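Angiotensin-converting enzyme (Anopheles gambiae, PDB 6S1Y) probably cleaves dipeptides from the carboxyl ends of small peptides, as a zinc-dependent metallopeptidase of the angiotensin-converting enzyme family. Local coordinates at residues F434-T437 with L438-R442; E411-E414 with Q415-I418; L546-G549 with S550-P553; M292-D295 with F296-L300; Y154-V157 with Q158-A162. One frame throughout, in Å; residues are numbered along the deposited sequence.

Interaction 1 of 5, residues F434-T437 with L438-R442; sequences FAYT and LDKYR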
loop_
_atom_site.group_PDB
_atom_site.type_symbol
_atom_site.label_atom_id
_atom_site.label_comp_id
_atom_site.label_asym_id
_atom_site.label_seq_id
_atom_site.Cartn_x
_atom_site.Cartn_y
_atom_site.Cartn_z
ATOM N N PHE A 434 -8.396 5.691 -5.727
ATOM C CA PHE A 434 -7.367 5.022 -6.506
ATOM C C PHE A 434 -7.269 3.553 -6.124
ATOM O O PHE A 434 -7.308 2.677 -6.989
ATOM C CB PHE A 434 -6.017 5.699 -6.293
ATOM C CG PHE A 434 -4.874 4.974 -6.946
ATOM C CD1 PHE A 434 -4.562 5.205 -8.282
ATOM C CD2 PHE A 434 -4.115 4.078 -6.233
ATOM C CE1 PHE A 434 -3.507 4.559 -8.879
ATOM C CE2 PHE A 434 -3.063 3.420 -6.825
ATOM C CZ PHE A 434 -2.755 3.661 -8.149
ATOM N N ALA A 435 -7.082 3.267 -4.830
ATOM C CA ALA A 435 -6.896 1.884 -4.387
ATOM C C ALA A 435 -8.096 1.035 -4.781
ATOM O O ALA A 435 -7.938 -0.094 -5.251
ATOM C CB ALA A 435 -6.672 1.846 -2.876
ATOM N N TYR A 436 -9.305 1.590 -4.642
ATOM C CA TYR A 436 -10.522 0.894 -5.047
ATOM C C TYR A 436 -10.475 0.478 -6.518
ATOM O O TYR A 436 -10.783 -0.670 -6.853
ATOM C CB TYR A 436 -11.735 1.798 -4.792
ATOM C CG TYR A 436 -13.075 1.242 -5.228
ATOM C CD1 TYR A 436 -13.666 0.170 -4.561
ATOM C CD2 TYR A 436 -13.785 1.826 -6.281
ATOM C CE1 TYR A 436 -14.917 -0.310 -4.957
ATOM C CE2 TYR A 436 -15.013 1.355 -6.668
ATOM C CZ TYR A 436 -15.577 0.282 -6.017
ATOM O OH TYR A 436 -16.823 -0.177 -6.422
ATOM N N THR A 437 -10.092 1.397 -7.411
ATOM C CA THR A 437 -10.160 1.093 -8.835
ATOM C C THR A 437 -9.171 0.007 -9.243
ATOM O O THR A 437 -9.399 -0.690 -10.231
ATOM C CB THR A 437 -9.896 2.340 -9.685
ATOM O OG1 THR A 437 -8.649 2.913 -9.296
ATOM C CG2 THR A 437 -10.977 3.379 -9.500
ATOM N N LEU A 438 -8.054 -0.133 -8.534
ATOM C CA LEU A 438 -7.061 -1.115 -8.965
ATOM C C LEU A 438 -7.584 -2.548 -8.823
ATOM O O LEU A 438 -7.372 -3.381 -9.714
ATOM C CB LEU A 438 -5.763 -0.957 -8.182
ATOM C CG LEU A 438 -4.753 0.075 -8.659
ATOM C CD1 LEU A 438 -3.376 -0.298 -8.131
ATOM C CD2 LEU A 438 -4.725 0.146 -10.178
ATOM N N ASP A 439 -8.234 -2.868 -7.707
ATOM C CA ASP A 439 -8.761 -4.219 -7.592
ATOM C C ASP A 439 -10.140 -4.362 -8.207
ATOM O O ASP A 439 -10.460 -5.438 -8.725
ATOM C CB ASP A 439 -8.728 -4.675 -6.134
ATOM C CG ASP A 439 -7.328 -5.229 -5.748
ATOM O OD1 ASP A 439 -6.428 -5.170 -6.612
ATOM O OD2 ASP A 439 -7.131 -5.737 -4.619
ATOM N N LYS A 440 -10.956 -3.312 -8.237
ATOM C CA LYS A 440 -12.193 -3.433 -9.003
ATOM C C LYS A 440 -11.857 -3.779 -10.443
ATOM O O LYS A 440 -12.471 -4.664 -11.034
ATOM C CB LYS A 440 -13.019 -2.150 -8.913
ATOM C CG LYS A 440 -14.422 -2.245 -9.479
ATOM C CD LYS A 440 -15.063 -0.847 -9.605
ATOM C CE LYS A 440 -16.523 -0.885 -10.131
ATOM N NZ LYS A 440 -17.475 -1.338 -9.091
ATOM N N TYR A 441 -10.826 -3.142 -10.999
ATOM C CA TYR A 441 -10.385 -3.493 -12.342
ATOM C C TYR A 441 -9.887 -4.930 -12.398
ATOM O O TYR A 441 -10.271 -5.699 -13.291
ATOM C CB TYR A 441 -9.293 -2.541 -12.813
ATOM C CG TYR A 441 -8.715 -2.910 -14.149
ATOM C CD1 TYR A 441 -9.385 -2.605 -15.315
ATOM C CD2 TYR A 441 -7.497 -3.569 -14.250
ATOM C CE1 TYR A 441 -8.865 -2.941 -16.542
ATOM C CE2 TYR A 441 -6.967 -3.899 -15.482
ATOM C CZ TYR A 441 -7.656 -3.580 -16.622
ATOM O OH TYR A 441 -7.125 -3.900 -17.848
ATOM N N ARG A 442 -9.015 -5.318 -11.462
ATOM C CA ARG A 442 -8.435 -6.655 -11.560
ATOM C C ARG A 442 -9.478 -7.727 -11.278
ATOM O O ARG A 442 -9.472 -8.780 -11.922
ATOM C CB ARG A 442 -7.221 -6.779 -10.635
ATOM C CG ARG A 442 -6.021 -6.026 -11.198
ATOM C CD ARG A 442 -4.685 -6.341 -10.493
ATOM N NE ARG A 442 -4.595 -5.831 -9.125
ATOM C CZ ARG A 442 -3.522 -5.948 -8.337
ATOM N NH1 ARG A 442 -2.407 -6.571 -8.739
ATOM N NH2 ARG A 442 -3.566 -5.439 -7.125
#
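Tyr436 and Lys440 meet one turn apart on helix 431-447, in a buried part of the mostly helical angiotensin-converting enzyme fold, and their polar ends join where Lys440 NZ donates to Tyr436 OH at 3.0 Å. The lysine chain is extended and bends only at its last torsion (chi4 75°), which turns the ammonium group onto the phenol oxygen, while its CD lies 3.7 Å from Tyr436 CE2. A tyrosine suits this place because its ring packs among apolar neighbours and its hydroxyl still reaches a charge; that hydroxyl also bonds Asp208 of helix 203-233. Two residues earlier along the helix, Leu438 CG sits over one face of the Phe434 ring, and its CD1 comes 4.0 Å from Phe434 CE2. The side chain of Phe434 lies about 5 Å from the bound gamma-glutamyl ligand, so this apolar pair borders the active-site cleft. Behind it, Phe434 O is gripped twice, by Leu438 N at 3.3 Å and by the hydroxyl of Thr437, whose OG1 stands between backbone N and carbonyl carbon (chi1 55°). Further out, Asp439 OD2 accepts from the backbone nitrogens of Tyr494 and Leu495. Arg442 comes to the other oxygen side-on, with two nitrogens on that one atom: Asp439 OD1 takes Arg442 NH2 at 2.9 Å on its syn lone pair and Arg442 NE at 3.2 Å.

Interaction 2 of 5, residues E411-E414 with Q415-I418; sequences EEDE and QVKI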
loop_
_atom_site.group_PDB
_atom_site.type_symbol
_atom_site.label_atom_id
_atom_site.label_comp_id
_atom_site.label_asym_id
_atom_site.label_seq_id
_atom_site.Cartn_x
_atom_site.Cartn_y
_atom_site.Cartn_z
ATOM N N GLU A 411 3.066 31.139 14.717
ATOM C CA GLU A 411 1.751 31.501 15.216
ATOM C C GLU A 411 0.687 30.638 14.538
ATOM O O GLU A 411 0.582 30.615 13.304
ATOM C CB GLU A 411 1.487 32.980 14.958
ATOM C CG GLU A 411 0.212 33.501 15.634
ATOM C CD GLU A 411 0.227 33.331 17.152
ATOM O OE1 GLU A 411 1.328 33.418 17.760
ATOM O OE2 GLU A 411 -0.866 33.106 17.723
ATOM N N GLU A 412 -0.110 29.934 15.340
ATOM C CA GLU A 412 -1.167 29.107 14.790
ATOM C C GLU A 412 -2.442 29.926 14.638
ATOM O O GLU A 412 -2.820 30.683 15.545
ATOM C CB GLU A 412 -1.446 27.878 15.654
ATOM C CG GLU A 412 -2.174 26.774 14.876
ATOM C CD GLU A 412 -2.745 25.679 15.770
ATOM O OE1 GLU A 412 -2.866 24.524 15.295
ATOM O OE2 GLU A 412 -3.079 25.974 16.945
ATOM N N ASP A 413 -3.089 29.788 13.486
ATOM C CA ASP A 413 -4.384 30.385 13.254
ATOM C C ASP A 413 -5.205 29.436 12.399
ATOM O O ASP A 413 -4.765 28.348 12.019
ATOM C CB ASP A 413 -4.270 31.776 12.609
ATOM C CG ASP A 413 -3.487 31.769 11.316
ATOM O OD1 ASP A 413 -3.589 30.773 10.550
ATOM O OD2 ASP A 413 -2.805 32.776 11.028
ATOM N N GLU A 414 -6.419 29.843 12.093
ATOM C CA GLU A 414 -7.305 28.968 11.339
ATOM C C GLU A 414 -6.754 28.648 9.952
ATOM O O GLU A 414 -7.022 27.569 9.427
ATOM C CB GLU A 414 -8.685 29.610 11.259
ATOM C CG GLU A 414 -9.578 29.229 12.444
ATOM C CD GLU A 414 -9.927 27.744 12.436
ATOM O OE1 GLU A 414 -9.859 27.114 13.513
ATOM O OE2 GLU A 414 -10.253 27.211 11.337
ATOM N N GLN A 415 -5.966 29.551 9.349
ATOM C CA GLN A 415 -5.475 29.293 7.998
ATOM C C GLN A 415 -4.345 28.277 7.996
ATOM O O GLN A 415 -4.267 27.428 7.088
ATOM C CB GLN A 415 -5.011 30.577 7.333
ATOM C CG GLN A 415 -6.163 31.488 6.973
ATOM C CD GLN A 415 -6.714 32.219 8.183
ATOM O OE1 GLN A 415 -5.959 32.701 9.015
ATOM N NE2 GLN A 415 -8.025 32.275 8.295
ATOM N N VAL A 416 -3.462 28.348 8.987
ATOM C CA VAL A 416 -2.481 27.290 9.163
ATOM C C VAL A 416 -3.196 25.954 9.320
ATOM O O VAL A 416 -2.781 24.936 8.753
ATOM C CB VAL A 416 -1.558 27.606 10.355
ATOM C CG1 VAL A 416 -0.551 26.495 10.557
ATOM C CG2 VAL A 416 -0.847 28.933 10.122
ATOM N N LYS A 417 -4.310 25.942 10.038
ATOM C CA LYS A 417 -5.018 24.679 10.203
ATOM C C LYS A 417 -5.627 24.187 8.884
ATOM O O LYS A 417 -5.634 22.970 8.634
ATOM C CB LYS A 417 -6.057 24.822 11.304
ATOM C CG LYS A 417 -5.444 24.549 12.670
ATOM C CD LYS A 417 -6.245 25.151 13.812
ATOM C CE LYS A 417 -7.697 24.714 13.802
ATOM N NZ LYS A 417 -8.334 24.958 15.147
ATOM N N ILE A 418 -6.096 25.094 8.016
ATOM C CA ILE A 418 -6.587 24.677 6.702
ATOM C C ILE A 418 -5.439 24.111 5.856
ATOM O O ILE A 418 -5.564 23.035 5.265
ATOM C CB ILE A 418 -7.294 25.855 5.999
ATOM C CG1 ILE A 418 -8.498 26.358 6.826
ATOM C CG2 ILE A 418 -7.769 25.462 4.623
ATOM C CD1 ILE A 418 -9.576 25.324 7.063
#
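From Glu411 to Asp413 the chain is extended, and at Glu414 it turns into helix 414-429, with Asp413 as the N-cap. The first turns close through Lys417 N to Asp413 O at 3.1 Å, in the carbonyl plane, and through Ile418 N to Glu414 O at 3.0 Å. The cap itself is made by the aspartate side chain. With CG placed between its own backbone N and carbonyl carbon (chi1 56°), the carboxylate swings over the start of the helix, where Asp413 OD1 accepts a nearly straight bond from Val416 N at 2.9 Å and a weak one from Gln415 N. Aspartate suits an N-cap because its short arm just spans to amides that the helix cannot satisfy itself. Its second oxygen, OD2, forms a salt bridge with Lys270, which also bonds weakly to Gln415 OE1. Val416 is buried, and its CG2 lies 3.3 Å from Asp413 OD1. On the outer side, Lys417 bends at chi3 (55°) to bring NZ 3.1 Å from Glu414 OE1, a salt bridge whose hydrogen bond is weak. Glu412 OE1 lies beside the methylene part of that lysine, 3.7 Å from Lys417 CG. Acidic groups thus gather at the amino end of the helix, where they would be expected to offset the partial positive charge of its dipole, while Lys270 and Lys417 probably moderate the repulsion among them.

Interaction 3 of 5, residues L546-G549 with S550-P553; sequences LALG and SSKP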
loop_
_atom_site.group_PDB
_atom_site.type_symbol
_atom_site.label_atom_id
_atom_site.label_comp_id
_atom_site.label_asym_id
_atom_site.label_seq_id
_atom_site.Cartn_x
_atom_site.Cartn_y
_atom_site.Cartn_z
ATOM N N LEU A 546 -1.696 -6.937 17.677
ATOM C CA LEU A 546 -0.727 -7.460 16.727
ATOM C C LEU A 546 -0.187 -8.820 17.137
ATOM O O LEU A 546 0.136 -9.632 16.267
ATOM C CB LEU A 546 0.428 -6.475 16.570
ATOM C CG LEU A 546 0.021 -5.045 16.215
ATOM C CD1 LEU A 546 1.263 -4.206 15.943
ATOM C CD2 LEU A 546 -0.918 -5.028 15.031
ATOM N N ALA A 547 -0.063 -9.088 18.443
ATOM C CA ALA A 547 0.457 -10.381 18.885
ATOM C C ALA A 547 -0.443 -11.519 18.432
ATOM O O ALA A 547 0.028 -12.651 18.294
ATOM C CB ALA A 547 0.620 -10.410 20.407
ATOM N N LEU A 548 -1.726 -11.236 18.170
ATOM C CA LEU A 548 -2.628 -12.275 17.699
ATOM C C LEU A 548 -2.243 -12.820 16.332
ATOM O O LEU A 548 -2.627 -13.949 16.000
ATOM C CB LEU A 548 -4.057 -11.742 17.625
ATOM C CG LEU A 548 -4.706 -11.355 18.953
ATOM C CD1 LEU A 548 -6.049 -10.707 18.652
ATOM C CD2 LEU A 548 -4.866 -12.571 19.862
ATOM N N GLY A 549 -1.504 -12.057 15.531
ATOM C CA GLY A 549 -1.297 -12.462 14.153
ATOM C C GLY A 549 -2.621 -12.779 13.504
ATOM O O GLY A 549 -3.589 -12.002 13.560
ATOM N N SER A 550 -2.685 -13.956 12.906
ATOM C CA SER A 550 -3.855 -14.434 12.190
ATOM C C SER A 550 -4.649 -15.454 12.996
ATOM O O SER A 550 -5.539 -16.112 12.450
ATOM C CB SER A 550 -3.401 -15.041 10.857
ATOM O OG SER A 550 -4.511 -15.343 10.043
ATOM N N SER A 551 -4.365 -15.584 14.290
ATOM C CA SER A 551 -4.912 -16.691 15.067
ATOM C C SER A 551 -6.392 -16.527 15.348
ATOM O O SER A 551 -7.080 -17.525 15.582
ATOM C CB SER A 551 -4.163 -16.832 16.386
ATOM O OG SER A 551 -4.335 -15.686 17.196
ATOM N N LYS A 552 -6.904 -15.303 15.306
ATOM C CA LYS A 552 -8.336 -15.085 15.459
ATOM C C LYS A 552 -8.926 -14.410 14.219
ATOM O O LYS A 552 -8.219 -13.713 13.476
ATOM C CB LYS A 552 -8.620 -14.222 16.698
ATOM C CG LYS A 552 -8.039 -14.807 17.970
ATOM C CD LYS A 552 -8.579 -14.113 19.212
ATOM C CE LYS A 552 -8.395 -14.981 20.461
ATOM N NZ LYS A 552 -8.602 -14.192 21.717
ATOM N N PRO A 553 -10.218 -14.621 13.965
ATOM C CA PRO A 553 -10.918 -13.814 12.953
ATOM C C PRO A 553 -10.712 -12.331 13.215
ATOM O O PRO A 553 -10.670 -11.886 14.367
ATOM C CB PRO A 553 -12.389 -14.211 13.137
ATOM C CG PRO A 553 -12.335 -15.576 13.749
ATOM C CD PRO A 553 -11.108 -15.603 14.611
HETATM O O HOH W 1 -5.950 -12.555 14.893
#
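The peptide carbonyl of Leu548 is the flat group that organises this contact, and two donors from Ser551 converge on its oxygen. Ser551 OG reaches Leu548 O at 2.7 Å in the carbonyl plane, on a lone pair, whereas Ser551 N comes to the same oxygen at 2.9 Å, tilted 30° from that plane. The second bond closes a type II' beta turn from Leu548 to Ser551, by which the chain leaves helix 536-547 on its way to helix 554-562. Serine fits the fourth position of the turn because OG, held between its backbone N and carbonyl carbon (chi1 64°), folds back toward the carbonyl that its own amide already binds. Gly549 takes the first corner, the second position of the turn, with the positive phi (51°) that a type II' turn requires there and that glycine readily adopts. Its carbonyl is used as well: a water donates to Gly549 O at 2.8 Å and accepts from Lys552 N at 2.9 Å, bridging the turn just beyond the direct bond. Apolar contact is slight, with Leu548 CD2 lying 4.1 Å from CD of the extended Lys552 chain. Ser550 faces elsewhere, its OG bonded to Lys89 and its carbonyl to Arg85, so the turn is tied to neighbouring parts of the protein. The carbonyl of Leu548, where the chain leaves the helix, is thus satisfied twice by one serine, and a water serves the next carbonyl along.

Interaction 4 of 5, residues M292-D295 with F296-L300; sequences MGDD and FFTSL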
loop_
_atom_site.group_PDB
_atom_site.type_symbol
_atom_site.label_atom_id
_atom_site.label_comp_id
_atom_site.label_asym_id
_atom_site.label_seq_id
_atom_site.Cartn_x
_atom_site.Cartn_y
_atom_site.Cartn_z
ATOM N N MET A 292 14.758 7.031 14.023
ATOM C CA MET A 292 13.626 7.747 14.608
ATOM C C MET A 292 12.340 6.934 14.566
ATOM O O MET A 292 11.526 7.034 15.489
ATOM C CB MET A 292 13.448 9.075 13.906
ATOM C CG MET A 292 14.540 10.039 14.326
ATOM S SD MET A 292 14.449 11.562 13.401
ATOM C CE MET A 292 12.941 12.233 14.108
ATOM N N GLY A 293 12.139 6.102 13.545
ATOM C CA GLY A 293 10.971 5.238 13.550
ATOM C C GLY A 293 11.082 4.136 14.590
ATOM O O GLY A 293 10.081 3.737 15.195
ATOM N N ASP A 294 12.299 3.614 14.794
ATOM C CA ASP A 294 12.561 2.690 15.896
ATOM C C ASP A 294 12.214 3.336 17.233
ATOM O O ASP A 294 11.530 2.736 18.069
ATOM C CB ASP A 294 14.042 2.269 15.866
ATOM C CG ASP A 294 14.333 1.020 16.708
ATOM O OD1 ASP A 294 13.386 0.323 17.128
ATOM O OD2 ASP A 294 15.536 0.738 16.950
ATOM N N ASP A 295 12.655 4.583 17.430
ATOM C CA ASP A 295 12.384 5.294 18.681
ATOM C C ASP A 295 10.892 5.458 18.935
ATOM O O ASP A 295 10.433 5.355 20.078
ATOM C CB ASP A 295 13.045 6.669 18.662
ATOM C CG ASP A 295 12.715 7.486 19.904
ATOM O OD1 ASP A 295 13.233 7.147 21.006
ATOM O OD2 ASP A 295 11.939 8.465 19.792
ATOM N N PHE A 296 10.114 5.746 17.893
ATOM C CA PHE A 296 8.680 5.917 18.097
ATOM C C PHE A 296 8.071 4.620 18.618
ATOM O O PHE A 296 7.325 4.623 19.604
ATOM C CB PHE A 296 8.019 6.377 16.798
ATOM C CG PHE A 296 6.688 7.049 16.997
ATOM C CD1 PHE A 296 5.625 6.360 17.544
ATOM C CD2 PHE A 296 6.497 8.368 16.619
ATOM C CE1 PHE A 296 4.407 6.965 17.727
ATOM C CE2 PHE A 296 5.273 8.981 16.797
ATOM C CZ PHE A 296 4.229 8.278 17.347
ATOM N N PHE A 297 8.419 3.490 17.997
ATOM C CA PHE A 297 7.887 2.207 18.454
ATOM C C PHE A 297 8.347 1.880 19.877
ATOM O O PHE A 297 7.568 1.359 20.684
ATOM C CB PHE A 297 8.305 1.091 17.493
ATOM C CG PHE A 297 7.427 0.965 16.280
ATOM C CD1 PHE A 297 6.147 0.431 16.387
ATOM C CD2 PHE A 297 7.879 1.359 15.030
ATOM C CE1 PHE A 297 5.318 0.313 15.261
ATOM C CE2 PHE A 297 7.055 1.233 13.899
ATOM C CZ PHE A 297 5.779 0.709 14.022
ATOM N N THR A 298 9.613 2.162 20.204
ATOM C CA THR A 298 10.079 1.899 21.570
ATOM C C THR A 298 9.369 2.808 22.574
ATOM O O THR A 298 8.993 2.361 23.665
ATOM C CB THR A 298 11.599 2.054 21.676
ATOM O OG1 THR A 298 11.989 3.382 21.315
ATOM C CG2 THR A 298 12.309 1.069 20.747
ATOM N N SER A 299 9.131 4.075 22.207
ATOM C CA SER A 299 8.339 4.957 23.054
ATOM C C SER A 299 6.967 4.383 23.370
ATOM O O SER A 299 6.322 4.837 24.324
ATOM C CB SER A 299 8.161 6.317 22.376
ATOM O OG SER A 299 7.009 6.306 21.526
ATOM N N LEU A 300 6.481 3.425 22.577
ATOM C CA LEU A 300 5.184 2.806 22.826
ATOM C C LEU A 300 5.300 1.481 23.581
ATOM O O LEU A 300 4.338 0.699 23.597
ATOM C CB LEU A 300 4.431 2.573 21.513
ATOM C CG LEU A 300 4.113 3.787 20.632
ATOM C CD1 LEU A 300 3.574 3.361 19.269
ATOM C CD2 LEU A 300 3.120 4.708 21.314
#
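Thr298 points back at the preceding turn, and its CB lies 3.7 Å from Asp294 O and 3.8 Å from Asp295 O. From there its two branches part. OG1, set between backbone N and carbonyl carbon (chi1 60°), donates to Asp295 O at 2.8 Å, while CG2 packs 3.2 Å from Asp294 O and 3.8 Å from Asp294 OD1. Threonine suits the place because one branch, the hydroxyl, can bond to the helix backbone while the other, the methyl, rests against it. Asp295 O is also the acceptor of Ser299 N at 2.8 Å, and both donors arrive from the same face of its carbonyl plane. All this belongs to the last turns of helix 286-299, which packs against helix 349-368, bearer of the zinc-binding HExxH histidines, and against helix 381-395. Phe296 and Phe297 supply the apolar side: Phe297 touches Leu359 and Gln363, and Phe296 reaches Leu391 and Val395. Phe297 CD2 comes 3.2 Å from Gly293 O, the carbonyl that also accepts Phe297 N. The carboxylates of the aspartates have partners beyond this helix, Asp294 OD1 accepting from Leu305 N and Asp295 OD2 bonding to Tyr533 OH. At the helix end, Ser299 OG donates to Phe296 O at 2.6 Å.

Interaction 5 of 5, residues Y154-V157 with Q158-A162; sequences YYWV and QWYNA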
loop_
_atom_site.group_PDB
_atom_site.type_symbol
_atom_site.label_atom_id
_atom_site.label_comp_id
_atom_site.label_asym_id
_atom_site.label_seq_id
_atom_site.Cartn_x
_atom_site.Cartn_y
_atom_site.Cartn_z
ATOM N N TYR A 154 6.407 13.960 -21.315
ATOM C CA TYR A 154 7.421 13.083 -21.897
ATOM C C TYR A 154 7.727 11.911 -20.971
ATOM O O TYR A 154 7.687 10.748 -21.385
ATOM C CB TYR A 154 8.701 13.882 -22.204
ATOM C CG TYR A 154 9.947 13.030 -22.444
ATOM C CD1 TYR A 154 10.210 12.491 -23.691
ATOM C CD2 TYR A 154 10.852 12.776 -21.417
ATOM C CE1 TYR A 154 11.336 11.717 -23.913
ATOM C CE2 TYR A 154 11.978 12.009 -21.629
ATOM C CZ TYR A 154 12.220 11.483 -22.887
ATOM O OH TYR A 154 13.347 10.704 -23.107
ATOM N N TYR A 155 8.001 12.185 -19.697
ATOM C CA TYR A 155 8.367 11.082 -18.820
ATOM C C TYR A 155 7.185 10.169 -18.553
ATOM O O TYR A 155 7.352 8.961 -18.385
ATOM C CB TYR A 155 8.950 11.592 -17.507
ATOM C CG TYR A 155 10.362 12.148 -17.643
ATOM C CD1 TYR A 155 11.455 11.320 -17.941
ATOM C CD2 TYR A 155 10.603 13.508 -17.464
ATOM C CE1 TYR A 155 12.737 11.841 -18.061
ATOM C CE2 TYR A 155 11.867 14.028 -17.595
ATOM C CZ TYR A 155 12.934 13.202 -17.883
ATOM O OH TYR A 155 14.185 13.764 -17.994
ATOM N N TRP A 156 5.980 10.731 -18.449
ATOM C CA TRP A 156 4.797 9.885 -18.277
ATOM C C TRP A 156 4.682 8.907 -19.439
ATOM O O TRP A 156 4.558 7.693 -19.237
ATOM C CB TRP A 156 3.551 10.756 -18.153
ATOM C CG TRP A 156 2.310 10.026 -17.758
ATOM C CD1 TRP A 156 1.698 10.052 -16.538
ATOM C CD2 TRP A 156 1.510 9.178 -18.585
ATOM N NE1 TRP A 156 0.554 9.266 -16.555
ATOM C CE2 TRP A 156 0.421 8.721 -17.799
ATOM C CE3 TRP A 156 1.600 8.754 -19.921
ATOM C CZ2 TRP A 156 -0.546 7.845 -18.294
ATOM C CZ3 TRP A 156 0.626 7.877 -20.416
ATOM C CH2 TRP A 156 -0.433 7.444 -19.605
ATOM N N VAL A 157 4.796 9.425 -20.669
ATOM C CA VAL A 157 4.715 8.590 -21.868
ATOM C C VAL A 157 5.840 7.557 -21.907
ATOM O O VAL A 157 5.612 6.379 -22.217
ATOM C CB VAL A 157 4.726 9.468 -23.127
ATOM C CG1 VAL A 157 4.910 8.603 -24.391
ATOM C CG2 VAL A 157 3.432 10.300 -23.190
ATOM N N GLN A 158 7.074 7.985 -21.627
ATOM C CA GLN A 158 8.193 7.050 -21.550
ATOM C C GLN A 158 7.909 5.927 -20.562
ATOM O O GLN A 158 8.075 4.743 -20.879
ATOM C CB GLN A 158 9.457 7.792 -21.138
ATOM C CG GLN A 158 9.994 8.715 -22.214
ATOM C CD GLN A 158 10.698 7.963 -23.312
ATOM O OE1 GLN A 158 11.477 7.027 -23.052
ATOM N NE2 GLN A 158 10.447 8.363 -24.548
ATOM N N TRP A 159 7.483 6.283 -19.350
ATOM C CA TRP A 159 7.305 5.278 -18.311
ATOM C C TRP A 159 6.274 4.234 -18.723
ATOM O O TRP A 159 6.534 3.024 -18.653
ATOM C CB TRP A 159 6.888 5.932 -16.988
ATOM C CG TRP A 159 6.568 4.885 -15.957
ATOM C CD1 TRP A 159 5.331 4.477 -15.545
ATOM C CD2 TRP A 159 7.512 4.069 -15.242
ATOM N NE1 TRP A 159 5.442 3.462 -14.620
ATOM C CE2 TRP A 159 6.771 3.205 -14.410
ATOM C CE3 TRP A 159 8.914 4.000 -15.219
ATOM C CZ2 TRP A 159 7.382 2.284 -13.567
ATOM C CZ3 TRP A 159 9.516 3.087 -14.391
ATOM C CH2 TRP A 159 8.752 2.230 -13.581
ATOM N N TYR A 160 5.084 4.685 -19.130
ATOM C CA TYR A 160 3.985 3.778 -19.436
ATOM C C TYR A 160 4.270 2.968 -20.698
ATOM O O TYR A 160 3.904 1.793 -20.776
ATOM C CB TYR A 160 2.677 4.580 -19.581
ATOM C CG TYR A 160 1.988 4.916 -18.272
ATOM C CD1 TYR A 160 2.433 5.990 -17.462
ATOM C CD2 TYR A 160 0.939 4.142 -17.804
ATOM C CE1 TYR A 160 1.829 6.271 -16.222
ATOM C CE2 TYR A 160 0.324 4.419 -16.567
ATOM C CZ TYR A 160 0.757 5.485 -15.801
ATOM O OH TYR A 160 0.116 5.738 -14.624
ATOM N N ASN A 161 4.914 3.568 -21.702
ATOM C CA ASN A 161 5.235 2.802 -22.906
ATOM C C ASN A 161 6.228 1.676 -22.593
ATOM O O ASN A 161 6.203 0.634 -23.244
ATOM C CB ASN A 161 5.781 3.719 -24.016
ATOM C CG ASN A 161 4.658 4.410 -24.833
ATOM O OD1 ASN A 161 3.573 4.723 -24.300
ATOM N ND2 ASN A 161 4.913 4.656 -26.124
ATOM N N ALA A 162 7.072 1.844 -21.580
ATOM C CA ALA A 162 8.100 0.868 -21.262
ATOM C C ALA A 162 7.649 -0.202 -20.270
ATOM O O ALA A 162 8.153 -1.337 -20.335
ATOM C CB ALA A 162 9.336 1.584 -20.699
#
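This is an aromatic contact between successive turns of a single helix, helix 149-163, in the helical angiotensin-converting enzyme fold, where it packs against helix 135-145 and the short strand 475-476. Its centre is an offset stack of Trp156 on Tyr160. The six-membered ring of the indole and the phenol ring lie with centroids 3.8 Å apart and planes at 15°, and the closest atoms, Trp156 CE2 and Tyr160 CE1, are 3.2 Å apart. The spacing of four residues brings the two side chains onto the same side of the helix, and their first torsions differ: Trp156 CG is anti to the backbone N (chi1 -171°), while Tyr160 CG lies beside it (chi1 -82°), which sends the two rings to meet face on face. Large flat rings suit this buried side because their faces pack by apolar contact while a single polar atom at the rim can bond: Tyr160 places its OH on Leu252 O, and Trp159, the aromatic residue just before it, bonds through NE1 to Ala484 O. Two residues earlier than the stack, on another side of the helix, the aliphatic part of Gln158 makes a CH-pi contact, with CG 3.7 Å from the centroid of the Tyr154 ring and over its face. The bend at chi2 carries the amide across that ring, whose hydroxyl is bonded to Cys123 O. On the outer side, Val157 and Asn161 lie side by side, and Asn161 OD1 turns to Arg475. Beneath them the helical bonds are regular, and Gln158 N meets Tyr154 O at 2.8 Å.

In the fold
All five contacts are local, each within one helix or at its end, and none touches another. Interaction 1 lies deepest, about 12 Å between its centre and that of the chain, and pairs buried charges with apolar packing beside the ligand. The other four are partly buried. Of these, interactions 4 and 5 have the larger buried aromatic share: the first pads the zinc-bearing helix with phenylalanines, the second relies on stacked rings, and they lie on opposite sides of the chain's centre. Interaction 2, on the helix just before that of interaction 1, is the most peripheral, with several exposed residues, and uses acidic and basic side chains to start a helix. Interaction 3 instead ends one, with a turn, a serine and a water.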